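Long-range contact in mandelate racemase/muconate lactonizing protein (Thermobispora bispora, PDB 3VC5), which probably catalyses the magnesium-dependent dehydration of D-glucarate to 5-dehydro-4-deoxy-D-glucarate, as a member of the enolase superfamily: residues G116-D128 / L284-L296. Residues are numbered along the deposited sequence; the frame is centred on the assembly and turned at random.
Sequences GLTGSSSRVKTVD and LATNMCVVTPEHL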
# COMPACT_ATOMS: atom_id res chain seq x y z
N GLY A 116 21.79 14.37 -10.04
CA GLY A 116 20.54 14.00 -10.74
C GLY A 116 20.32 12.51 -10.95
O GLY A 116 19.39 12.10 -11.73
N LEU A 117 21.11 11.68 -10.25
CA LEU A 117 21.03 10.26 -10.57
C LEU A 117 19.84 9.54 -9.92
O LEU A 117 19.64 8.33 -10.16
CB LEU A 117 22.35 9.52 -10.29
CG LEU A 117 23.54 10.06 -11.08
CD1 LEU A 117 24.74 9.18 -10.88
CD2 LEU A 117 23.24 10.16 -12.58
N THR A 118 19.07 10.26 -9.10
CA THR A 118 17.78 9.72 -8.67
C THR A 118 16.60 10.60 -9.14
O THR A 118 15.58 10.73 -8.45
CB THR A 118 17.69 9.50 -7.13
OG1 THR A 118 17.88 10.75 -6.44
CG2 THR A 118 18.76 8.49 -6.66
N GLY A 119 16.76 11.20 -10.32
CA GLY A 119 15.67 11.96 -10.94
C GLY A 119 15.46 13.33 -10.32
O GLY A 119 16.26 13.81 -9.50
N SER A 120 14.36 13.96 -10.73
CA SER A 120 14.08 15.33 -10.31
C SER A 120 13.71 15.44 -8.85
O SER A 120 13.32 14.46 -8.20
CB SER A 120 12.93 15.92 -11.14
OG SER A 120 13.04 15.57 -12.49
N SER A 121 13.86 16.64 -8.33
CA SER A 121 13.43 17.00 -6.99
C SER A 121 12.00 17.49 -7.03
O SER A 121 11.54 18.03 -8.05
CB SER A 121 14.33 18.12 -6.45
OG SER A 121 15.70 17.73 -6.47
N SER A 122 11.31 17.37 -5.90
CA SER A 122 9.95 17.87 -5.80
C SER A 122 9.63 18.04 -4.33
O SER A 122 10.38 17.60 -3.45
CB SER A 122 8.95 16.88 -6.41
OG SER A 122 9.03 15.62 -5.78
N ARG A 123 8.48 18.65 -4.06
CA ARG A 123 8.06 18.80 -2.67
C ARG A 123 7.84 17.47 -1.99
O ARG A 123 8.36 17.25 -0.88
CB ARG A 123 6.77 19.63 -2.57
CG ARG A 123 6.30 19.80 -1.12
CD ARG A 123 7.07 20.89 -0.39
NE ARG A 123 6.45 22.22 -0.54
CZ ARG A 123 7.07 23.29 -1.03
NH1 ARG A 123 8.34 23.20 -1.40
NH2 ARG A 123 6.44 24.45 -1.13
N VAL A 124 7.09 16.56 -2.62
CA VAL A 124 6.80 15.28 -1.98
C VAL A 124 8.09 14.49 -1.82
O VAL A 124 8.31 13.89 -0.79
CB VAL A 124 5.71 14.45 -2.72
CG1 VAL A 124 5.62 13.03 -2.18
CG2 VAL A 124 4.37 15.20 -2.65
N LYS A 125 8.95 14.45 -2.85
CA LYS A 125 10.16 13.67 -2.70
C LYS A 125 11.03 14.24 -1.58
O LYS A 125 11.72 13.48 -0.86
CB LYS A 125 10.93 13.63 -4.04
CG LYS A 125 12.04 12.58 -4.11
CD LYS A 125 12.66 12.59 -5.51
CE LYS A 125 13.98 11.94 -5.60
NZ LYS A 125 14.88 12.63 -6.59
N THR A 126 11.05 15.56 -1.42
CA THR A 126 11.85 16.19 -0.36
C THR A 126 11.32 15.76 1.01
O THR A 126 12.08 15.31 1.90
CB THR A 126 11.82 17.72 -0.48
OG1 THR A 126 12.46 18.07 -1.72
CG2 THR A 126 12.59 18.37 0.68
N VAL A 127 10.00 15.83 1.17
CA VAL A 127 9.35 15.40 2.43
C VAL A 127 9.62 13.91 2.68
O VAL A 127 9.99 13.51 3.79
CB VAL A 127 7.85 15.65 2.38
CG1 VAL A 127 7.14 15.03 3.63
CG2 VAL A 127 7.59 17.15 2.30
N ASP A 128 9.50 13.09 1.62
CA ASP A 128 9.67 11.66 1.79
C ASP A 128 11.12 11.36 2.17
O ASP A 128 11.39 10.45 2.96
CB ASP A 128 9.37 10.94 0.47
CG ASP A 128 7.86 10.78 0.23
OD1 ASP A 128 7.06 11.03 1.18
OD2 ASP A 128 7.47 10.29 -0.86
N LEU A 284 12.72 -2.21 -19.81
CA LEU A 284 13.50 -1.10 -19.27
C LEU A 284 13.19 -0.97 -17.78
O LEU A 284 12.09 -1.34 -17.32
CB LEU A 284 13.13 0.22 -19.94
CG LEU A 284 13.37 0.27 -21.46
CD1 LEU A 284 13.26 1.73 -21.95
CD2 LEU A 284 14.71 -0.35 -21.84
N ALA A 285 14.16 -0.44 -17.02
CA ALA A 285 13.98 -0.15 -15.61
C ALA A 285 14.33 1.31 -15.38
O ALA A 285 15.02 1.92 -16.19
CB ALA A 285 14.92 -1.03 -14.77
N THR A 286 13.92 1.85 -14.23
CA THR A 286 14.35 3.22 -13.92
C THR A 286 14.52 3.45 -12.42
O THR A 286 13.79 2.84 -11.59
CB THR A 286 13.33 4.28 -14.47
OG1 THR A 286 13.95 5.56 -14.47
CG2 THR A 286 12.07 4.32 -13.63
N ASN A 287 15.43 4.37 -12.10
CA ASN A 287 15.35 5.12 -10.84
C ASN A 287 15.57 6.61 -11.12
O ASN A 287 16.13 7.33 -10.28
CB ASN A 287 16.36 4.62 -9.79
CG ASN A 287 17.80 4.53 -10.34
OD1 ASN A 287 18.28 3.44 -10.60
ND2 ASN A 287 18.49 5.67 -10.47
N MET A 288 15.11 7.06 -12.30
CA MET A 288 15.31 8.46 -12.73
C MET A 288 14.05 9.11 -13.22
O MET A 288 13.84 10.26 -12.86
CB MET A 288 16.40 8.61 -13.81
CG MET A 288 17.78 8.18 -13.29
SD MET A 288 19.07 8.27 -14.58
CE MET A 288 19.26 10.04 -14.81
N CYS A 289 13.24 8.42 -14.02
CA CYS A 289 12.05 9.09 -14.58
C CYS A 289 10.79 8.77 -13.77
O CYS A 289 9.74 9.34 -14.01
CB CYS A 289 11.88 8.74 -16.08
SG CYS A 289 11.36 7.04 -16.49
N VAL A 290 10.88 7.78 -12.87
CA VAL A 290 9.80 7.50 -11.91
C VAL A 290 10.43 7.38 -10.53
O VAL A 290 11.08 6.34 -10.23
CB VAL A 290 9.07 6.18 -12.25
CG1 VAL A 290 7.94 5.89 -11.26
CG2 VAL A 290 8.52 6.23 -13.70
N VAL A 291 10.30 8.44 -9.72
CA VAL A 291 11.03 8.49 -8.45
C VAL A 291 10.16 9.03 -7.31
O VAL A 291 10.65 9.26 -6.21
CB VAL A 291 12.37 9.29 -8.56
CG1 VAL A 291 13.35 8.59 -9.54
CG2 VAL A 291 12.09 10.70 -9.02
N THR A 292 8.88 9.28 -7.60
CA THR A 292 7.98 9.77 -6.55
C THR A 292 6.55 9.41 -7.02
O THR A 292 6.35 9.16 -8.21
CB THR A 292 8.19 11.29 -6.31
OG1 THR A 292 7.51 11.67 -5.12
CG2 THR A 292 7.66 12.15 -7.46
N PRO A 293 5.58 9.31 -6.12
CA PRO A 293 4.31 8.76 -6.60
C PRO A 293 3.61 9.56 -7.70
O PRO A 293 2.92 8.96 -8.54
CB PRO A 293 3.45 8.70 -5.30
CG PRO A 293 4.51 8.43 -4.21
CD PRO A 293 5.62 9.37 -4.63
N GLU A 294 3.81 10.86 -7.75
CA GLU A 294 3.18 11.72 -8.76
C GLU A 294 3.60 11.31 -10.18
O GLU A 294 2.96 11.69 -11.14
CB GLU A 294 3.54 13.20 -8.53
CG GLU A 294 2.68 13.93 -7.49
CD GLU A 294 2.91 15.45 -7.47
OE1 GLU A 294 2.34 16.15 -6.60
OE2 GLU A 294 3.65 15.95 -8.34
N HIS A 295 4.70 10.59 -10.30
CA HIS A 295 5.18 10.16 -11.63
C HIS A 295 4.44 8.94 -12.16
O HIS A 295 4.58 8.57 -13.33
CB HIS A 295 6.67 9.80 -11.55
CG HIS A 295 7.55 10.98 -11.25
ND1 HIS A 295 8.84 10.87 -10.78
CD2 HIS A 295 7.29 12.32 -11.30
CE1 HIS A 295 9.35 12.07 -10.58
NE2 HIS A 295 8.43 12.97 -10.91
N LEU A 296 3.71 8.24 -11.29
CA LEU A 296 3.21 6.92 -11.68
C LEU A 296 2.06 6.96 -12.70
O LEU A 296 2.04 6.14 -13.61
CB LEU A 296 2.85 6.06 -10.46
CG LEU A 296 4.09 5.59 -9.66
CD1 LEU A 296 3.71 5.24 -8.20
CD2 LEU A 296 4.77 4.41 -10.37
O HOH W 1 12.51 12.48 -12.43
O HOH W 2 8.74 10.33 -3.09
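Gly-119 lies against the backbone of Met-288 at the tight end of this contact, its CA only 3.2 Å from Met-288 O in a CA-H...O contact. Its positive phi suits glycine, and a CB would run into both that oxygen and Val-291 CG2. Branching suits Val-291: CG1 packs 3.3 Å from Thr-118 O, while the other methyl, CG2, lies 4.0 Å from Lys-125 CD, where the two side chains cross obliquely. A long, flexible residue suits position 125: with CG anti to the backbone N (chi1 -166°), the chain runs from the first helical turn past Val-291 and bends at its last torsion, and Lys-125 NZ donates to Thr-118 O at 2.7 Å and to Ser-120 O, from above each carbonyl plane. A methionine in its place would probably leave both carbonyl oxygens without their ammonium donor and the 118-120 loop freer to shift. The contact joins the N-terminal capping domain to the barrel of the enolase superfamily, at the C-terminal end of strand 284-286. There Asn-287 places ND2 2.9 Å from Leu-117 O and touches Glu-264; both residues bind magnesium in this protein, though this chain holds none in the model. The helical side is looser and partly bridged by water. Thr-292 suits it with two unlike branches: CG2 covers a face of the His-295 ring, and OG1, 3.8 Å from Val-124 CG1, donates to a water that in turn donates to Asp-128 OD2, a carboxylate also held by Tyr-99 and Arg-320. At the exposed edge a second water accepts from Ser-120 N and donates to Met-288 O at 2.6 Å.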